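Local coordinates for major pilin protein fimA (Silicibacter pomeroyi, PDB 2IMH) that is of unknown function, belongs to the DUF1028 family and has two antiparallel beta sheets flanked by helices, at residues Val71-Gln85 with Ala96-Gly108. Residues are numbered along the deposited sequence; the frame is centred on the assembly and turned at random.
Sequences VNHVTSQDSGRAYRQ and AAFTGSENQDIKG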
ATOM      1  N   VAL A  71      -4.816   7.965  13.899  1.00 20.26           N
ATOM      2  CA  VAL A  71      -5.306   8.790  12.801  1.00 20.54           C
ATOM      3  C   VAL A  71      -5.892  10.096  13.357  1.00 22.35           C
ATOM      4  O   VAL A  71      -5.609  11.179  12.841  1.00 22.20           O
ATOM      5  CB  VAL A  71      -6.330   8.025  11.929  1.00 20.60           C
ATOM      6  CG1 VAL A  71      -6.975   8.952  10.924  1.00 20.47           C
ATOM      7  CG2 VAL A  71      -5.629   6.855  11.208  1.00 19.16           C
ATOM      8  N   ASN A  72      -6.689   9.992  14.420  1.00 23.14           N
ATOM      9  CA  ASN A  72      -7.294  11.194  14.995  1.00 24.91           C
ATOM     10  C   ASN A  72      -6.252  12.169  15.556  1.00 24.80           C
ATOM     11  O   ASN A  72      -6.388  13.378  15.352  1.00 25.69           O
ATOM     12  CB  ASN A  72      -8.391  10.832  16.013  1.00 25.77           C
ATOM     13  CG  ASN A  72      -9.630  10.211  15.359  1.00 28.58           C
ATOM     14  OD1 ASN A  72      -9.778  10.210  14.133  1.00 32.94           O
ATOM     15  ND2 ASN A  72     -10.529   9.670  16.183  1.00 31.87           N
ATOM     16  N   HIS A  73      -5.214  11.661  16.227  1.00 24.67           N
ATOM     17  CA  HIS A  73      -4.118  12.485  16.776  0.50 25.21           C
ATOM     18  C   HIS A  73      -3.408  13.277  15.688  1.00 25.08           C
ATOM     19  O   HIS A  73      -3.074  14.456  15.852  1.00 25.64           O
ATOM     20  CB  HIS A  73      -3.043  11.614  17.447  0.50 25.47           C
ATOM     21  CG  HIS A  73      -3.505  10.867  18.661  0.50 26.96           C
ATOM     22  ND1 HIS A  73      -2.915   9.690  19.072  0.50 27.78           N
ATOM     23  CD2 HIS A  73      -4.491  11.126  19.553  0.50 27.83           C
ATOM     24  CE1 HIS A  73      -3.516   9.258  20.166  0.50 28.17           C
ATOM     25  NE2 HIS A  73      -4.474  10.110  20.479  0.50 28.78           N
ATOM     26  N   VAL A  74      -3.125  12.595  14.589  1.00 24.19           N
ATOM     27  CA  VAL A  74      -2.401  13.207  13.497  1.00 23.54           C
ATOM     28  C   VAL A  74      -3.255  14.257  12.789  1.00 23.17           C
ATOM     29  O   VAL A  74      -2.787  15.364  12.536  1.00 23.22           O
ATOM     30  CB  VAL A  74      -1.914  12.128  12.512  1.00 23.97           C
ATOM     31  CG1 VAL A  74      -1.437  12.746  11.220  1.00 25.16           C
ATOM     32  CG2 VAL A  74      -0.832  11.323  13.171  1.00 23.28           C
ATOM     33  N   THR A  75      -4.501  13.912  12.490  1.00 22.80           N
ATOM     34  CA  THR A  75      -5.342  14.780  11.670  1.00 23.74           C
ATOM     35  C   THR A  75      -5.861  15.987  12.458  1.00 24.24           C
ATOM     36  O   THR A  75      -5.974  17.089  11.897  1.00 24.15           O
ATOM     37  CB  THR A  75      -6.511  14.013  11.049  1.00 23.42           C
ATOM     38  OG1 THR A  75      -7.306  13.425  12.082  1.00 24.57           O
ATOM     39  CG2 THR A  75      -5.996  12.925  10.100  1.00 22.71           C
ATOM     40  N   SER A  76      -6.158  15.777  13.746  1.00 24.95           N
ATOM     41  CA  SER A  76      -6.715  16.828  14.613  0.50 25.53           C
ATOM     42  C   SER A  76      -5.773  18.015  14.769  1.00 26.12           C
ATOM     43  O   SER A  76      -6.223  19.163  14.918  1.00 27.06           O
ATOM     44  CB  SER A  76      -7.083  16.268  15.996  0.50 25.24           C
ATOM     45  OG  SER A  76      -5.929  16.001  16.779  0.50 24.05           O
ATOM     46  N   GLN A  77      -4.472  17.734  14.747  1.00 25.97           N
ATOM     47  CA  GLN A  77      -3.389  18.714  14.918  0.50 26.31           C
ATOM     48  C   GLN A  77      -3.193  19.602  13.695  1.00 25.72           C
ATOM     49  O   GLN A  77      -2.387  20.532  13.719  1.00 26.46           O
ATOM     50  CB  GLN A  77      -2.055  17.985  15.130  0.50 26.34           C
ATOM     51  CG  GLN A  77      -1.822  17.335  16.488  0.50 27.37           C
ATOM     52  CD  GLN A  77      -0.447  16.686  16.571  0.50 27.66           C
ATOM     53  OE1 GLN A  77       0.438  17.168  17.284  0.50 30.51           O
ATOM     54  NE2 GLN A  77      -0.251  15.603  15.820  0.50 28.10           N
ATOM     55  N   ASP A  78      -3.880  19.281  12.605  1.00 24.47           N
ATOM     56  CA  ASP A  78      -3.594  19.925  11.319  1.00 23.23           C
ATOM     57  C   ASP A  78      -4.784  20.761  10.888  1.00 22.31           C
ATOM     58  O   ASP A  78      -5.839  20.211  10.584  1.00 21.89           O
ATOM     59  CB  ASP A  78      -3.289  18.824  10.290  1.00 22.52           C
ATOM     60  CG  ASP A  78      -2.876  19.352   8.925  1.00 22.42           C
ATOM     61  OD1 ASP A  78      -3.123  20.544   8.580  1.00 21.01           O
ATOM     62  OD2 ASP A  78      -2.307  18.514   8.175  1.00 21.06           O
ATOM     63  N   SER A  79      -4.598  22.086  10.827  1.00 22.46           N
ATOM     64  CA  SER A  79      -5.684  22.994  10.439  1.00 22.19           C
ATOM     65  C   SER A  79      -6.154  22.808   9.002  1.00 21.55           C
ATOM     66  O   SER A  79      -7.266  23.230   8.651  1.00 21.57           O
ATOM     67  CB  SER A  79      -5.285  24.457  10.660  1.00 22.76           C
ATOM     68  OG  SER A  79      -4.182  24.813   9.838  1.00 23.87           O
ATOM     69  N   GLY A  80      -5.305  22.187   8.173  1.00 20.16           N
ATOM     70  CA  GLY A  80      -5.629  21.941   6.785  1.00 20.18           C
ATOM     71  C   GLY A  80      -6.200  20.567   6.539  1.00 19.77           C
ATOM     72  O   GLY A  80      -6.295  20.141   5.399  1.00 19.39           O
ATOM     73  N   ARG A  81      -6.588  19.876   7.609  1.00 20.15           N
ATOM     74  CA  ARG A  81      -7.037  18.479   7.519  1.00 20.71           C
ATOM     75  C   ARG A  81      -8.156  18.207   6.506  1.00 19.83           C
ATOM     76  O   ARG A  81      -8.233  17.120   5.927  1.00 18.65           O
ATOM     77  CB  ARG A  81      -7.457  17.961   8.909  1.00 20.58           C
ATOM     78  CG  ARG A  81      -8.795  18.515   9.419  1.00 22.85           C
ATOM     79  CD  ARG A  81      -9.042  18.208  10.910  1.00 24.54           C
ATOM     80  NE  ARG A  81      -8.214  19.033  11.784  1.00 31.98           N
ATOM     81  CZ  ARG A  81      -8.496  20.283  12.150  1.00 32.87           C
ATOM     82  NH1 ARG A  81      -9.605  20.882  11.736  1.00 34.69           N
ATOM     83  NH2 ARG A  81      -7.656  20.939  12.937  1.00 35.50           N
ATOM     84  N   ALA A  82      -9.045  19.184   6.298  1.00 19.32           N
ATOM     85  CA  ALA A  82     -10.185  18.965   5.405  1.00 19.27           C
ATOM     86  C   ALA A  82      -9.754  18.627   3.973  1.00 18.92           C
ATOM     87  O   ALA A  82     -10.523  18.046   3.207  1.00 19.64           O
ATOM     88  CB  ALA A  82     -11.101  20.199   5.407  1.00 19.01           C
ATOM     89  N   TYR A  83      -8.525  19.005   3.619  1.00 18.54           N
ATOM     90  CA  TYR A  83      -8.016  18.817   2.260  1.00 19.48           C
ATOM     91  C   TYR A  83      -7.212  17.534   2.064  1.00 18.51           C
ATOM     92  O   TYR A  83      -6.513  17.377   1.060  1.00 18.77           O
ATOM     93  CB  TYR A  83      -7.181  20.016   1.842  1.00 20.86           C
ATOM     94  CG  TYR A  83      -8.045  21.226   1.592  1.00 22.96           C
ATOM     95  CD1 TYR A  83      -8.449  21.558   0.301  1.00 24.18           C
ATOM     96  CD2 TYR A  83      -8.498  22.004   2.655  1.00 24.30           C
ATOM     97  CE1 TYR A  83      -9.271  22.665   0.070  1.00 25.61           C
ATOM     98  CE2 TYR A  83      -9.318  23.103   2.442  1.00 25.08           C
ATOM     99  CZ  TYR A  83      -9.697  23.428   1.147  1.00 25.00           C
ATOM    100  OH  TYR A  83     -10.510  24.526   0.926  1.00 27.00           O
ATOM    101  N   ARG A  84      -7.318  16.608   3.011  1.00 18.31           N
ATOM    102  CA  ARG A  84      -6.524  15.374   2.882  1.00 16.93           C
ATOM    103  C   ARG A  84      -7.216  14.173   3.502  1.00 17.26           C
ATOM    104  O   ARG A  84      -8.305  14.298   4.079  1.00 16.65           O
ATOM    105  CB  ARG A  84      -5.075  15.554   3.378  1.00 17.22           C
ATOM    106  CG  ARG A  84      -4.808  16.830   4.202  1.00 15.87           C
ATOM    107  CD  ARG A  84      -3.363  16.914   4.677  1.00 17.20           C
ATOM    108  NE  ARG A  84      -3.102  18.177   5.379  1.00 19.04           N
ATOM    109  CZ  ARG A  84      -2.921  19.348   4.766  1.00 18.75           C
ATOM    110  NH1 ARG A  84      -2.948  19.430   3.433  1.00 16.62           N
ATOM    111  NH2 ARG A  84      -2.704  20.435   5.486  1.00 17.01           N
ATOM    112  N   GLN A  85      -6.588  13.007   3.357  1.00 16.67           N
ATOM    113  CA  GLN A  85      -7.228  11.743   3.655  1.00 16.35           C
ATOM    114  C   GLN A  85      -6.126  10.794   4.141  1.00 16.15           C
ATOM    115  O   GLN A  85      -5.029  10.802   3.591  1.00 16.80           O
ATOM    116  CB  GLN A  85      -7.880  11.187   2.388  1.00 16.16           C
ATOM    117  CG  GLN A  85      -8.573   9.849   2.575  1.00 16.05           C
ATOM    118  CD  GLN A  85      -9.336   9.403   1.339  1.00 15.77           C
ATOM    119  OE1 GLN A  85      -8.824   9.450   0.222  1.00 15.58           O
ATOM    120  NE2 GLN A  85     -10.571   8.944   1.547  1.00 15.67           N
ATOM    121  N   ALA A  96      -8.123   2.231  10.519  1.00 16.09           N
ATOM    122  CA  ALA A  96      -9.021   3.371  10.583  1.00 16.28           C
ATOM    123  C   ALA A  96      -8.645   4.363   9.496  1.00 16.07           C
ATOM    124  O   ALA A  96      -7.496   4.402   9.058  1.00 15.19           O
ATOM    125  CB  ALA A  96      -8.899   4.045  11.917  1.00 16.24           C
ATOM    126  N   ALA A  97      -9.605   5.187   9.102  1.00 16.20           N
ATOM    127  CA  ALA A  97      -9.357   6.235   8.129  1.00 16.95           C
ATOM    128  C   ALA A  97      -9.984   7.557   8.555  1.00 17.54           C
ATOM    129  O   ALA A  97     -10.960   7.592   9.321  1.00 17.24           O
ATOM    130  CB  ALA A  97      -9.878   5.828   6.759  1.00 17.23           C
ATOM    131  N   PHE A  98      -9.408   8.635   8.040  1.00 17.57           N
ATOM    132  CA  PHE A  98     -10.010   9.958   8.117  1.00 18.12           C
ATOM    133  C   PHE A  98     -10.170  10.468   6.679  1.00 18.21           C
ATOM    134  O   PHE A  98      -9.236  10.365   5.862  1.00 18.42           O
ATOM    135  CB  PHE A  98      -9.104  10.905   8.897  1.00 17.73           C
ATOM    136  CG  PHE A  98      -9.473  12.358   8.733  1.00 19.44           C
ATOM    137  CD1 PHE A  98     -10.434  12.939   9.562  1.00 19.97           C
ATOM    138  CD2 PHE A  98      -8.874  13.137   7.737  1.00 18.61           C
ATOM    139  CE1 PHE A  98     -10.791  14.283   9.400  1.00 20.13           C
ATOM    140  CE2 PHE A  98      -9.226  14.484   7.560  1.00 18.56           C
ATOM    141  CZ  PHE A  98     -10.199  15.049   8.397  1.00 19.63           C
ATOM    142  N   THR A  99     -11.334  11.031   6.370  1.00 18.62           N
ATOM    143  CA  THR A  99     -11.547  11.599   5.042  1.00 18.58           C
ATOM    144  C   THR A  99     -11.991  13.062   5.172  1.00 19.45           C
ATOM    145  O   THR A  99     -13.101  13.337   5.632  1.00 19.03           O
ATOM    146  CB  THR A  99     -12.560  10.766   4.210  1.00 19.44           C
ATOM    147  OG1 THR A  99     -12.063   9.430   4.022  1.00 18.63           O
ATOM    148  CG2 THR A  99     -12.801  11.406   2.833  1.00 18.42           C
ATOM    149  N   GLY A 100     -11.116  13.983   4.773  1.00 18.81           N
ATOM    150  CA  GLY A 100     -11.423  15.422   4.864  1.00 20.24           C
ATOM    151  C   GLY A 100     -12.596  15.790   3.971  1.00 20.24           C
ATOM    152  O   GLY A 100     -12.814  15.179   2.904  1.00 20.53           O
ATOM    153  N   SER A 101     -13.356  16.797   4.401  1.00 20.86           N
ATOM    154  CA  SER A 101     -14.582  17.166   3.706  1.00 21.46           C
ATOM    155  C   SER A 101     -14.306  17.870   2.369  1.00 22.46           C
ATOM    156  O   SER A 101     -15.189  17.943   1.509  1.00 23.00           O
ATOM    157  CB  SER A 101     -15.430  18.065   4.603  1.00 21.81           C
ATOM    158  OG  SER A 101     -14.704  19.231   4.922  1.00 21.16           O
ATOM    159  N   GLU A 102     -13.091  18.391   2.191  1.00 22.90           N
ATOM    160  CA  GLU A 102     -12.771  19.155   0.973  1.00 23.68           C
ATOM    161  C   GLU A 102     -12.065  18.335  -0.115  1.00 23.56           C
ATOM    162  O   GLU A 102     -11.764  18.855  -1.193  1.00 23.25           O
ATOM    163  CB  GLU A 102     -11.993  20.426   1.301  1.00 23.90           C
ATOM    164  CG  GLU A 102     -12.759  21.417   2.189  1.00 27.15           C
ATOM    165  CD  GLU A 102     -14.081  21.858   1.574  1.00 32.29           C
ATOM    166  OE1 GLU A 102     -14.095  22.250   0.381  1.00 32.67           O
ATOM    167  OE2 GLU A 102     -15.107  21.782   2.286  1.00 36.57           O
ATOM    168  N   ASN A 103     -11.833  17.052   0.154  1.00 23.06           N
ATOM    169  CA  ASN A 103     -11.443  16.137  -0.918  1.00 23.07           C
ATOM    170  C   ASN A 103     -12.580  16.040  -1.932  1.00 22.99           C
ATOM    171  O   ASN A 103     -13.749  16.245  -1.581  1.00 23.79           O
ATOM    172  CB  ASN A 103     -11.152  14.744  -0.362  1.00 22.47           C
ATOM    173  CG  ASN A 103      -9.978  14.735   0.585  1.00 23.62           C
ATOM    174  OD1 ASN A 103      -8.834  14.952   0.178  1.00 22.34           O
ATOM    175  ND2 ASN A 103     -10.255  14.502   1.860  1.00 22.98           N
ATOM    176  N   GLN A 104     -12.261  15.697  -3.172  1.00 23.33           N
ATOM    177  CA  GLN A 104     -13.294  15.606  -4.204  1.00 24.03           C
ATOM    178  C   GLN A 104     -14.157  14.355  -4.072  1.00 23.40           C
ATOM    179  O   GLN A 104     -13.654  13.273  -3.767  1.00 22.45           O
ATOM    180  CB  GLN A 104     -12.661  15.663  -5.593  1.00 24.75           C
ATOM    181  CG  GLN A 104     -11.931  16.978  -5.885  1.00 27.40           C
ATOM    182  CD  GLN A 104     -12.881  18.136  -6.190  1.00 32.17           C
ATOM    183  OE1 GLN A 104     -14.019  17.934  -6.649  1.00 33.86           O
ATOM    184  NE2 GLN A 104     -12.416  19.364  -5.930  1.00 33.64           N
ATOM    185  N   ASP A 105     -15.463  14.504  -4.305  1.00 22.90           N
ATOM    186  CA  ASP A 105     -16.350  13.348  -4.347  1.00 22.73           C
ATOM    187  C   ASP A 105     -16.082  12.505  -5.594  1.00 21.79           C
ATOM    188  O   ASP A 105     -15.593  13.026  -6.574  1.00 21.32           O
ATOM    189  CB  ASP A 105     -17.815  13.792  -4.339  1.00 23.18           C
ATOM    190  CG  ASP A 105     -18.206  14.461  -3.043  1.00 26.44           C
ATOM    191  OD1 ASP A 105     -17.852  13.934  -1.964  1.00 28.26           O
ATOM    192  OD2 ASP A 105     -18.862  15.526  -3.102  1.00 30.34           O
ATOM    193  N   ILE A 106     -16.388  11.211  -5.571  1.00 21.60           N
ATOM    194  CA  ILE A 106     -16.852  10.494  -4.396  1.00 22.06           C
ATOM    195  C   ILE A 106     -15.640  10.048  -3.538  1.00 21.91           C
ATOM    196  O   ILE A 106     -14.566   9.783  -4.081  1.00 21.03           O
ATOM    197  CB  ILE A 106     -17.782   9.321  -4.838  1.00 22.54           C
ATOM    198  CG1 ILE A 106     -19.118   9.901  -5.351  1.00 23.41           C
ATOM    199  CG2 ILE A 106     -17.988   8.304  -3.711  1.00 22.68           C
ATOM    200  CD1 ILE A 106     -19.860   9.034  -6.345  1.00 27.94           C
ATOM    201  N   LYS A 107     -15.820  10.037  -2.209  1.00 22.47           N
ATOM    202  CA  LYS A 107     -14.783   9.675  -1.195  1.00 23.49           C
ATOM    203  C   LYS A 107     -15.537   8.781  -0.166  1.00 23.71           C
ATOM    204  O   LYS A 107     -16.685   9.061   0.099  1.00 23.94           O
ATOM    205  CB  LYS A 107     -14.168  10.946  -0.590  1.00 23.70           C
ATOM    206  CG  LYS A 107     -15.189  11.998  -0.071  1.00 24.30           C
ATOM    207  CD  LYS A 107     -14.501  13.298   0.276  1.00 24.16           C
ATOM    208  CE  LYS A 107     -15.463  14.359   0.809  1.00 26.29           C
ATOM    209  NZ  LYS A 107     -16.036  15.198  -0.295  1.00 29.90           N
ATOM    210  N   GLY A 108     -14.980   7.772   0.513  1.00 24.24           N
ATOM    211  CA  GLY A 108     -14.032   7.837   1.577  1.00 22.96           C
ATOM    212  C   GLY A 108     -13.428   6.463   1.839  1.00 20.58           C
ATOM    213  O   GLY A 108     -12.407   6.209   1.274  1.00 19.22           O
TER
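Gln85 and Thr99 form an antiparallel non-hydrogen-bonded pair, while the short axes of helix 71-76 and strand 96-99 run 23° apart and 8.8 Å at closest approach. The ring of Phe98 reaches from the strand to the helix end and the 81-84 backbone. Its CG is anti to the backbone N (chi1 166°), which carries the ring to Thr75 and Arg81. Thr75 lies over one ring face, with CB 4.2 Å from the centroid of the Phe98 ring, a CH-pi contact. Arg81 O meets the ring edge, 3.3 Å from Phe98 CE2. Val71 CG1 packs on Phe98 CB. Arg81 turns back to the helix, where its NE bonds Thr75 O and its NH2 bonds Ser76 O.

Past the strand, Gly100 to Asn103 make a type I turn. Glu102 N donates to Ala82 O at 2.8 Å. Glu102 CB sits over the centre of the Tyr83 ring, 3.6 Å from its centroid, and the two side chains point the same way. Arg84 O takes two bonds. Gly100 N comes nearly along the C=O axis, and Asn103 ND2 meets Arg84 O at 3.0 Å from above the carbonyl plane. The latter bond is nearly straight (169°). ND2 also bonds Gly100 O, and OD1 accepts from Ala47 N. A leucine in place of Asn103 would probably leave Arg84 O and Gly100 O each with one bond fewer and Ala47 N without this acceptor. Gln85 NE2 reaches Thr99 OG1 at 2.9 Å and also bonds Gly119 O, while its OE1 accepts from Gln45 and Asn120.

The contact thus joins helix 67-76 to the edge strand of the four-stranded sheet through the Phe98 ring, packed against Val71, Thr75 and Arg81. Beyond the strand, the Asn103 amide and the N-H groups of Gly100 and Glu102 tie the turn to the backbone of Ala82 and Arg84. Gln85 separately bonds Thr99 and reaches strand 115-120 of the other sheet.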